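Local coordinates for uncharacterized protein YjgB (Bacillus subtilis, PDB 4YGT), which is of unknown function, a putative secreted lipoprotein and the first structural representative of the DUF4309 family, which belongs to the PepSY clan, at residues 33-38 with 76-81; 39-44 with 86-91; 66-71 with 92-97. One frame throughout, in Å; residues are numbered along the deposited sequence.

Contact 1. Residues 33-38 with 76-81. With EDO (1,2-ethanediol), chain C.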
loop_
_atom_site.group_PDB
_atom_site.type_symbol
_atom_site.label_atom_id
_atom_site.label_comp_id
_atom_site.label_asym_id
_atom_site.label_seq_id
_atom_site.Cartn_x
_atom_site.Cartn_y
_atom_site.Cartn_z
ATOM N N PRO A 33 5.933 1.434 5.817
ATOM C CA PRO A 33 6.911 0.929 6.792
ATOM C C PRO A 33 7.668 -0.318 6.340
ATOM O O PRO A 33 7.537 -0.790 5.194
ATOM C CB PRO A 33 6.058 0.634 8.033
ATOM C CG PRO A 33 4.625 0.937 7.644
ATOM C CD PRO A 33 4.567 1.004 6.170
ATOM N N GLN A 34 8.511 -0.824 7.277
ATOM C CA GLN A 34 9.299 -2.054 7.173
ATOM C C GLN A 34 10.294 -2.019 5.994
ATOM O O GLN A 34 11.213 -1.204 6.004
ATOM C CB GLN A 34 8.363 -3.293 7.077
ATOM C CG GLN A 34 7.357 -3.467 8.232
ATOM C CD GLN A 34 8.014 -3.693 9.569
ATOM O OE1 GLN A 34 8.220 -2.754 10.349
ATOM N NE2 GLN A 34 8.379 -4.943 9.850
ATOM N N GLN A 35 10.124 -2.912 5.003
ATOM C CA GLN A 35 11.034 -3.060 3.864
ATOM C C GLN A 35 11.055 -1.812 2.975
ATOM O O GLN A 35 12.119 -1.453 2.451
ATOM C CB GLN A 35 10.668 -4.304 3.026
ATOM C CG GLN A 35 10.801 -5.651 3.779
ATOM C CD GLN A 35 9.738 -5.955 4.841
ATOM O OE1 GLN A 35 8.614 -5.416 4.828
ATOM N NE2 GLN A 35 10.070 -6.855 5.777
ATOM N N ALA A 36 9.898 -1.120 2.863
ATOM C CA ALA A 36 9.755 0.077 2.040
ATOM C C ALA A 36 10.263 1.333 2.747
ATOM O O ALA A 36 10.257 2.413 2.157
ATOM C CB ALA A 36 8.300 0.257 1.625
ATOM N N GLN A 37 10.746 1.202 3.976
ATOM C CA GLN A 37 11.218 2.365 4.755
ATOM C C GLN A 37 12.226 3.246 4.006
ATOM O O GLN A 37 13.168 2.718 3.416
ATOM C CB GLN A 37 11.863 1.905 6.056
ATOM C CG GLN A 37 11.954 3.014 7.076
ATOM C CD GLN A 37 12.954 2.709 8.145
ATOM O OE1 GLN A 37 13.194 1.555 8.515
ATOM N NE2 GLN A 37 13.540 3.746 8.677
ATOM N N GLY A 38 11.998 4.567 4.043
ATOM C CA GLY A 38 12.888 5.560 3.454
ATOM C C GLY A 38 12.716 5.765 1.968
ATOM O O GLY A 38 13.507 6.488 1.358
ATOM N N PRO A 76 6.145 -8.877 2.749
ATOM C CA PRO A 76 4.992 -8.576 1.887
ATOM C C PRO A 76 5.344 -8.160 0.453
ATOM O O PRO A 76 6.482 -7.814 0.141
ATOM C CB PRO A 76 4.311 -7.416 2.624
ATOM C CG PRO A 76 5.420 -6.739 3.333
ATOM C CD PRO A 76 6.341 -7.822 3.769
ATOM N N GLY A 77 4.319 -8.167 -0.392
ATOM C CA GLY A 77 4.406 -7.722 -1.767
ATOM C C GLY A 77 4.276 -6.222 -1.854
ATOM O O GLY A 77 3.598 -5.606 -1.028
ATOM N N TYR A 78 4.964 -5.617 -2.829
ATOM C CA TYR A 78 4.903 -4.172 -3.086
ATOM C C TYR A 78 4.853 -3.887 -4.541
ATOM O O TYR A 78 5.370 -4.656 -5.339
ATOM C CB TYR A 78 6.091 -3.366 -2.527
ATOM C CG TYR A 78 6.180 -3.296 -1.033
ATOM C CD1 TYR A 78 5.510 -2.307 -0.314
ATOM C CD2 TYR A 78 6.969 -4.189 -0.332
ATOM C CE1 TYR A 78 5.614 -2.238 1.077
ATOM C CE2 TYR A 78 7.098 -4.116 1.041
ATOM C CZ TYR A 78 6.403 -3.167 1.744
ATOM O OH TYR A 78 6.587 -3.221 3.099
ATOM N N GLY A 79 4.321 -2.714 -4.850
ATOM C CA GLY A 79 4.252 -2.146 -6.180
ATOM C C GLY A 79 4.674 -0.696 -6.098
ATOM O O GLY A 79 4.328 0.006 -5.151
ATOM N N PHE A 80 5.468 -0.254 -7.062
ATOM C CA PHE A 80 5.899 1.132 -7.164
ATOM C C PHE A 80 5.629 1.653 -8.559
ATOM O O PHE A 80 6.056 1.051 -9.528
ATOM C CB PHE A 80 7.390 1.262 -6.840
ATOM C CG PHE A 80 7.746 0.824 -5.442
ATOM C CD1 PHE A 80 8.018 -0.514 -5.160
ATOM C CD2 PHE A 80 7.803 1.745 -4.402
ATOM C CE1 PHE A 80 8.348 -0.918 -3.870
ATOM C CE2 PHE A 80 8.126 1.336 -3.110
ATOM C CZ PHE A 80 8.394 0.008 -2.855
ATOM N N SER A 81 4.892 2.744 -8.664
ATOM C CA SER A 81 4.695 3.456 -9.927
ATOM C C SER A 81 5.514 4.750 -9.817
ATOM O O SER A 81 5.825 5.190 -8.705
ATOM C CB SER A 81 3.218 3.710 -10.208
ATOM O OG SER A 81 2.682 4.694 -9.342
HETATM C C1 EDO C . 10.557 -8.121 -1.199
HETATM O O1 EDO C . 9.933 -8.279 -2.455
HETATM C C2 EDO C . 9.584 -8.470 -0.070
HETATM O O2 EDO C . 9.010 -9.743 -0.322
HETATM O O HOH W 1 5.109 -1.394 4.091
#
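The ring of Tyr78 overlaps the methyl of Ala36, with Tyr78 CE1 3.7 Å from Ala36 CB, where strand 77-82 of the antiparallel sheet is covered by the loop that joins helix 14-27 to helix 46-53. Residues 35-36 of that loop form a short 3-10 segment, and the side chains of Gln35 and Ala36 leave it toward the strand. Phe80, two residues along the same face of the sheet, presents its ring edge to the same methyl, more loosely, its CZ 4.5 Å from Ala36 CB. The rings of Tyr78 and Phe80 also meet Phe53 of helix 46-53, so loop and helix share the job of burying this face.

Gln35 packs beside the tyrosine. Its chain bends at chi2 (73°), which turns the amide back so that Gln35 OE1 reaches the Pro76 ring beside its CD-CG bond, 3.5 Å from Pro76 CD. The amide plane is inclined 47° to the Tyr78 ring, and any bond from the phenol to OE1 is weak at best. The firmer polar link is a water lying in the plane of the Tyr78 ring: it donates to Pro33 O at 2.7 Å and is hydrogen-bonded to Tyr78 OH at 2.6 Å.

Contact 2. Residues 39-44 with 86-91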
loop_
_atom_site.group_PDB
_atom_site.type_symbol
_atom_site.label_atom_id
_atom_site.label_comp_id
_atom_site.label_asym_id
_atom_site.label_seq_id
_atom_site.Cartn_x
_atom_site.Cartn_y
_atom_site.Cartn_z
ATOM N N LEU A 39 11.680 5.138 1.370
ATOM C CA LEU A 39 11.354 5.339 -0.037
ATOM C C LEU A 39 10.167 6.301 -0.077
ATOM O O LEU A 39 9.035 5.892 0.161
ATOM C CB LEU A 39 11.068 3.996 -0.739
ATOM C CG LEU A 39 12.245 3.021 -0.836
ATOM C CD1 LEU A 39 11.768 1.651 -1.264
ATOM C CD2 LEU A 39 13.305 3.543 -1.781
ATOM N N THR A 40 10.436 7.578 -0.337
ATOM C CA THR A 40 9.464 8.671 -0.256
ATOM C C THR A 40 8.806 9.031 -1.595
ATOM O O THR A 40 9.490 9.284 -2.595
ATOM C CB THR A 40 10.138 9.915 0.353
ATOM O OG1 THR A 40 10.920 9.491 1.454
ATOM C CG2 THR A 40 9.135 10.994 0.843
ATOM N N ILE A 41 7.472 9.165 -1.562
ATOM C CA ILE A 41 6.679 9.617 -2.715
ATOM C C ILE A 41 7.213 10.986 -3.178
ATOM O O ILE A 41 7.543 11.819 -2.336
ATOM C CB ILE A 41 5.161 9.643 -2.355
ATOM C CG1 ILE A 41 4.606 8.207 -2.452
ATOM C CG2 ILE A 41 4.344 10.600 -3.273
ATOM C CD1 ILE A 41 3.633 7.926 -1.540
ATOM N N ASN A 42 7.400 11.153 -4.512
ATOM C CA ASN A 42 7.852 12.366 -5.210
ATOM C C ASN A 42 9.306 12.762 -4.854
ATOM O O ASN A 42 9.755 13.842 -5.248
ATOM C CB ASN A 42 6.888 13.542 -4.905
ATOM C CG ASN A 42 6.667 14.535 -6.019
ATOM O OD1 ASN A 42 7.205 14.434 -7.134
ATOM N ND2 ASN A 42 5.859 15.538 -5.722
ATOM N N LYS A 43 10.038 11.893 -4.125
ATOM C CA LYS A 43 11.401 12.184 -3.690
ATOM C C LYS A 43 12.341 11.018 -4.043
ATOM O O LYS A 43 13.339 11.246 -4.719
ATOM C CB LYS A 43 11.407 12.483 -2.181
ATOM C CG LYS A 43 12.583 13.308 -1.676
ATOM C CD LYS A 43 12.485 13.599 -0.155
ATOM C CE LYS A 43 11.406 14.600 0.252
ATOM N NZ LYS A 43 11.718 15.995 -0.178
ATOM N N SER A 44 12.028 9.787 -3.612
ATOM C CA SER A 44 12.862 8.630 -3.941
ATOM C C SER A 44 12.583 8.222 -5.384
ATOM O O SER A 44 11.478 8.476 -5.893
ATOM C CB SER A 44 12.604 7.476 -2.980
ATOM O OG SER A 44 12.904 7.878 -1.655
HETATM N N MSE A 86 10.951 10.073 -12.835
HETATM C CA MSE A 86 11.351 8.794 -12.230
HETATM C C MSE A 86 11.256 8.767 -10.693
HETATM O O MSE A 86 11.774 7.836 -10.088
HETATM C CB MSE A 86 12.741 8.344 -12.686
HETATM C CG MSE A 86 12.778 7.947 -14.148
HETATM SE SE MSE A 86 14.564 7.435 -14.702
HETATM C CE MSE A 86 14.584 5.573 -13.996
ATOM N N THR A 87 10.547 9.725 -10.067
ATOM C CA THR A 87 10.339 9.682 -8.610
ATOM C C THR A 87 9.071 8.868 -8.363
ATOM O O THR A 87 8.240 8.751 -9.266
ATOM C CB THR A 87 10.284 11.083 -7.971
ATOM O OG1 THR A 87 9.151 11.792 -8.475
ATOM C CG2 THR A 87 11.554 11.882 -8.182
ATOM N N ILE A 88 8.918 8.294 -7.167
ATOM C CA ILE A 88 7.768 7.445 -6.841
ATOM C C ILE A 88 6.432 8.248 -6.876
ATOM O O ILE A 88 6.276 9.255 -6.182
ATOM C CB ILE A 88 7.980 6.737 -5.474
ATOM C CG1 ILE A 88 9.290 5.876 -5.456
ATOM C CG2 ILE A 88 6.746 5.910 -5.070
ATOM C CD1 ILE A 88 9.639 5.285 -4.048
ATOM N N SER A 89 5.461 7.773 -7.676
ATOM C CA SER A 89 4.148 8.425 -7.712
ATOM C C SER A 89 3.171 7.703 -6.796
ATOM O O SER A 89 2.293 8.356 -6.248
ATOM C CB SER A 89 3.592 8.528 -9.129
ATOM O OG SER A 89 3.654 7.307 -9.838
ATOM N N GLU A 90 3.338 6.368 -6.583
ATOM C CA GLU A 90 2.434 5.594 -5.729
ATOM C C GLU A 90 3.101 4.356 -5.192
ATOM O O GLU A 90 3.911 3.727 -5.889
ATOM C CB GLU A 90 1.167 5.216 -6.523
ATOM C CG GLU A 90 0.068 4.507 -5.743
ATOM C CD GLU A 90 -1.223 4.266 -6.501
ATOM O OE1 GLU A 90 -1.494 4.987 -7.489
ATOM O OE2 GLU A 90 -1.983 3.367 -6.077
ATOM N N ILE A 91 2.769 4.004 -3.939
ATOM C CA ILE A 91 3.275 2.765 -3.323
ATOM C C ILE A 91 2.050 1.903 -3.058
ATOM O O ILE A 91 1.038 2.410 -2.585
ATOM C CB ILE A 91 4.170 2.969 -2.046
ATOM C CG1 ILE A 91 5.311 3.982 -2.316
ATOM C CG2 ILE A 91 4.737 1.623 -1.544
ATOM C CD1 ILE A 91 6.113 4.472 -1.090
#
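Ile88 points its side chain into the turn made by residues 39-44, and each of its branches meets a different part of it. CG1 stands anti to the carbonyl carbon (chi1 -57°) and the chain runs on extended, which carries CD1 up against both Leu39 and Ser44, 3.8 Å from Leu39 CB and equally far from Ser44 CB. The other branch, CG2, faces Ile41, whose side chain crosses that of Ile88 at about a right angle; Ile41 CG1 lies 4.1 Å from Ile88 CG2. Ile91, farther along the strand, brings its CD1 to 3.5 Å from Leu39 O. Cutting Ile88 back to an alanine is likely to open a gap between Leu39, Ile41 and Ser44, with Leu39 CB and Ser44 CB left without the methyl they pack on.

Two backbone bonds fix the register. Asn42 N donates to Ile88 O at 2.8 Å, and Ile88 N donates to Ser44 O at 2.9 Å. Thr87 lies against the backbone of Asn42, but its hydroxyl is hydrogen-bonded to Asp85. The turn is braced internally: Thr40 O accepts from both Lys43 N and Ser44 N, and Thr40 N donates to Ser44 OG at 2.8 Å. The arrangement is that of a type II beta turn over residues 40-43, with Ile41 and Asn42 at its corners, hydrogen-bonded to the start of strand 88-95 just before the classic beta bulge in which Ser89 and Glu90 both face Ser81.

Contact 3. Residues 66-71 with 92-97. With EDO (1,2-ethanediol), chain D; SO4 (sulfate ion), chain B; EDO (1,2-ethanediol), chain C.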
loop_
_atom_site.group_PDB
_atom_site.type_symbol
_atom_site.label_atom_id
_atom_site.label_comp_id
_atom_site.label_asym_id
_atom_site.label_seq_id
_atom_site.Cartn_x
_atom_site.Cartn_y
_atom_site.Cartn_z
ATOM N N PHE A 66 3.504 -0.533 -12.679
ATOM C CA PHE A 66 4.112 -0.792 -11.372
ATOM C C PHE A 66 5.253 -1.751 -11.436
ATOM O O PHE A 66 5.131 -2.815 -12.032
ATOM C CB PHE A 66 3.091 -1.369 -10.366
ATOM C CG PHE A 66 2.130 -0.346 -9.819
ATOM C CD1 PHE A 66 1.003 0.032 -10.543
ATOM C CD2 PHE A 66 2.366 0.268 -8.593
ATOM C CE1 PHE A 66 0.147 1.024 -10.064
ATOM C CE2 PHE A 66 1.505 1.237 -8.105
ATOM C CZ PHE A 66 0.410 1.624 -8.849
ATOM N N ASP A 67 6.354 -1.406 -10.758
ATOM C CA ASP A 67 7.454 -2.345 -10.519
ATOM C C ASP A 67 6.906 -3.253 -9.443
ATOM O O ASP A 67 6.580 -2.758 -8.365
ATOM C CB ASP A 67 8.738 -1.616 -10.088
ATOM C CG ASP A 67 9.638 -1.218 -11.231
ATOM O OD1 ASP A 67 9.439 -1.732 -12.363
ATOM O OD2 ASP A 67 10.546 -0.416 -11.002
ATOM N N LEU A 68 6.642 -4.527 -9.769
ATOM C CA LEU A 68 5.986 -5.414 -8.805
ATOM C C LEU A 68 6.942 -6.420 -8.144
ATOM O O LEU A 68 7.737 -7.098 -8.804
ATOM C CB LEU A 68 4.819 -6.146 -9.461
ATOM C CG LEU A 68 3.654 -5.273 -9.867
ATOM C CD1 LEU A 68 2.847 -5.941 -10.971
ATOM C CD2 LEU A 68 2.782 -4.904 -8.659
ATOM N N TYR A 69 6.862 -6.466 -6.810
ATOM C CA TYR A 69 7.671 -7.329 -5.960
ATOM C C TYR A 69 6.729 -8.250 -5.245
ATOM O O TYR A 69 5.850 -7.807 -4.509
ATOM C CB TYR A 69 8.525 -6.490 -5.002
ATOM C CG TYR A 69 9.535 -5.630 -5.734
ATOM C CD1 TYR A 69 10.785 -6.129 -6.077
ATOM C CD2 TYR A 69 9.234 -4.317 -6.094
ATOM C CE1 TYR A 69 11.718 -5.346 -6.753
ATOM C CE2 TYR A 69 10.162 -3.516 -6.766
ATOM C CZ TYR A 69 11.401 -4.040 -7.098
ATOM O OH TYR A 69 12.333 -3.264 -7.737
ATOM N N HIS A 70 6.836 -9.528 -5.561
ATOM C CA HIS A 70 5.976 -10.571 -5.028
ATOM C C HIS A 70 6.214 -10.756 -3.542
ATOM O O HIS A 70 7.320 -10.515 -3.072
ATOM C CB HIS A 70 6.266 -11.892 -5.777
ATOM C CG HIS A 70 5.141 -12.869 -5.714
ATOM N ND1 HIS A 70 5.021 -13.763 -4.670
ATOM C CD2 HIS A 70 4.114 -13.057 -6.575
ATOM C CE1 HIS A 70 3.932 -14.468 -4.925
ATOM N NE2 HIS A 70 3.347 -14.072 -6.057
ATOM N N TRP A 71 5.191 -11.193 -2.801
ATOM C CA TRP A 71 5.363 -11.515 -1.389
ATOM C C TRP A 71 6.249 -12.763 -1.286
ATOM O O TRP A 71 6.211 -13.630 -2.158
ATOM C CB TRP A 71 4.016 -11.699 -0.640
ATOM C CG TRP A 71 2.977 -12.567 -1.315
ATOM C CD1 TRP A 71 3.084 -13.895 -1.626
ATOM C CD2 TRP A 71 1.626 -12.184 -1.643
ATOM N NE1 TRP A 71 1.895 -14.361 -2.146
ATOM C CE2 TRP A 71 0.982 -13.328 -2.169
ATOM C CE3 TRP A 71 0.907 -10.965 -1.570
ATOM C CZ2 TRP A 71 -0.349 -13.297 -2.624
ATOM C CZ3 TRP A 71 -0.413 -10.940 -2.008
ATOM C CH2 TRP A 71 -1.024 -12.090 -2.534
ATOM N N ARG A 92 2.124 0.629 -3.434
ATOM C CA ARG A 92 1.075 -0.345 -3.253
ATOM C C ARG A 92 1.609 -1.487 -2.377
ATOM O O ARG A 92 2.616 -2.107 -2.717
ATOM C CB ARG A 92 0.624 -0.821 -4.632
ATOM C CG ARG A 92 -0.741 -1.450 -4.670
ATOM C CD ARG A 92 -1.246 -1.506 -6.091
ATOM N NE ARG A 92 -1.843 -0.248 -6.545
ATOM C CZ ARG A 92 -2.303 -0.056 -7.777
ATOM N NH1 ARG A 92 -2.190 -1.010 -8.690
ATOM N NH2 ARG A 92 -2.833 1.108 -8.119
ATOM N N TYR A 93 0.962 -1.712 -1.219
ATOM C CA TYR A 93 1.254 -2.742 -0.223
ATOM C C TYR A 93 0.264 -3.901 -0.433
ATOM O O TYR A 93 -0.939 -3.692 -0.331
ATOM C CB TYR A 93 1.155 -2.123 1.186
ATOM C CG TYR A 93 1.356 -3.087 2.328
ATOM C CD1 TYR A 93 2.630 -3.379 2.804
ATOM C CD2 TYR A 93 0.272 -3.694 2.953
ATOM C CE1 TYR A 93 2.823 -4.300 3.834
ATOM C CE2 TYR A 93 0.451 -4.602 3.996
ATOM C CZ TYR A 93 1.731 -4.902 4.436
ATOM O OH TYR A 93 1.915 -5.809 5.457
ATOM N N PHE A 94 0.769 -5.124 -0.726
ATOM C CA PHE A 94 -0.095 -6.255 -1.051
ATOM C C PHE A 94 -0.286 -7.274 0.078
ATOM O O PHE A 94 -1.060 -8.231 -0.080
ATOM C CB PHE A 94 0.481 -6.966 -2.265
ATOM C CG PHE A 94 0.297 -6.169 -3.534
ATOM C CD1 PHE A 94 -0.894 -6.241 -4.257
ATOM C CD2 PHE A 94 1.340 -5.407 -4.052
ATOM C CE1 PHE A 94 -1.050 -5.520 -5.442
ATOM C CE2 PHE A 94 1.185 -4.696 -5.237
ATOM C CZ PHE A 94 0.000 -4.761 -5.931
ATOM N N GLY A 95 0.398 -7.060 1.204
ATOM C CA GLY A 95 0.379 -8.010 2.306
ATOM C C GLY A 95 1.176 -9.240 1.918
ATOM O O GLY A 95 1.908 -9.211 0.927
ATOM N N THR A 96 1.017 -10.339 2.665
ATOM C CA THR A 96 1.702 -11.613 2.387
ATOM C C THR A 96 0.684 -12.664 1.890
ATOM O O THR A 96 -0.534 -12.422 1.901
ATOM C CB THR A 96 2.467 -12.103 3.640
ATOM O OG1 THR A 96 1.546 -12.686 4.566
ATOM C CG2 THR A 96 3.252 -10.992 4.333
ATOM N N GLY A 97 1.200 -13.807 1.444
ATOM C CA GLY A 97 0.393 -14.935 1.000
ATOM C C GLY A 97 0.246 -15.917 2.136
ATOM O O GLY A 97 -0.852 -16.436 2.364
HETATM C C1 EDO D . 4.696 -15.666 0.545
HETATM O O1 EDO D . 3.589 -15.162 1.311
HETATM C C2 EDO D . 4.396 -16.985 -0.218
HETATM O O2 EDO D . 4.244 -16.755 -1.620
HETATM S S SO4 B . -3.655 0.696 -12.629
HETATM O O1 SO4 B . -2.869 1.241 -13.743
HETATM O O2 SO4 B . -3.199 -0.633 -12.236
HETATM O O3 SO4 B . -3.538 1.622 -11.496
HETATM O O4 SO4 B . -5.053 0.565 -12.993
HETATM C C1 EDO C . 10.557 -8.121 -1.199
HETATM O O1 EDO C . 9.933 -8.279 -2.455
HETATM C C2 EDO C . 9.584 -8.470 -0.070
HETATM O O2 EDO C . 9.010 -9.743 -0.322
#
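Strands 67-69 and 88-95 flank strand 77-82 in the antiparallel sheet, and this contact joins Phe66, Leu68 and Trp71 to Arg92, Phe94 and residues 95-97 across that middle strand. The two segments run in similar directions, 28° apart end to end, as expected of strands separated by one antiparallel neighbour. Their CA atoms are 8.7 Å apart at Phe66 and Arg92 but close to 5.3 Å at Trp71 and Thr96.

At the first end the Arg92 guanidinium lies over a face of the Phe66 ring, with the planes 31° apart. Phe66 CZ sits over the centre of the guanidinium, 3.4 Å from Arg92 CZ. The bend at chi3 turns the group across the ring instead of letting it run straight on. Arg92 NH2 also forms a salt bridge with Glu90 and a weak bond to a sulfate ion, probably from the crystallisation liquor, which Arg65 holds as well.

In the middle Leu68 CD2 touches the Phe94 ring obliquely, 3.8 Å from CE2. At the far end Trp71 lies along the chain of residues 94-97. Its CG is wedged between the backbone N and the carbonyl carbon (chi1 47°), which swings the indole over the Thr96-Gly97 peptide. Gly97 CA makes a CH-pi contact 3.7 Å from the centroid of the five-membered ring, and Trp71 CE3 comes within 3.2 Å of Gly95 O. The absence of a side chain on Gly97 lets the indole lie this close over its CA.

Between these segments the contact thus rests on aromatic surfaces meeting a cation, an aliphatic branch and peptide groups, while the charge of Arg92 is probably balanced largely by Glu90.

All three contacts meet on the first three strands of the seven-stranded antiparallel sheet, 67-69, 77-82 and 88-95, which are consecutive in the chain and adjacent in the sheet. The centres of contacts 1 and 3 are about 8 Å apart, those of 1 and 2 about 11 Å, and those of 2 and 3 about 16 Å. Along the chain the loop segments 33-38 and 39-44 come first, then 66-71, 76-81, 86-91 and 92-97, so every pair of contacts interleaves. Strand 77-82 of contact 1 pairs with both neighbours, through Tyr78 O to Tyr69 N and Ser81 O to Ser89 N. The loop before helix 46-53 packs on strands 77-82 and 88-95, so distant chain parts meet here.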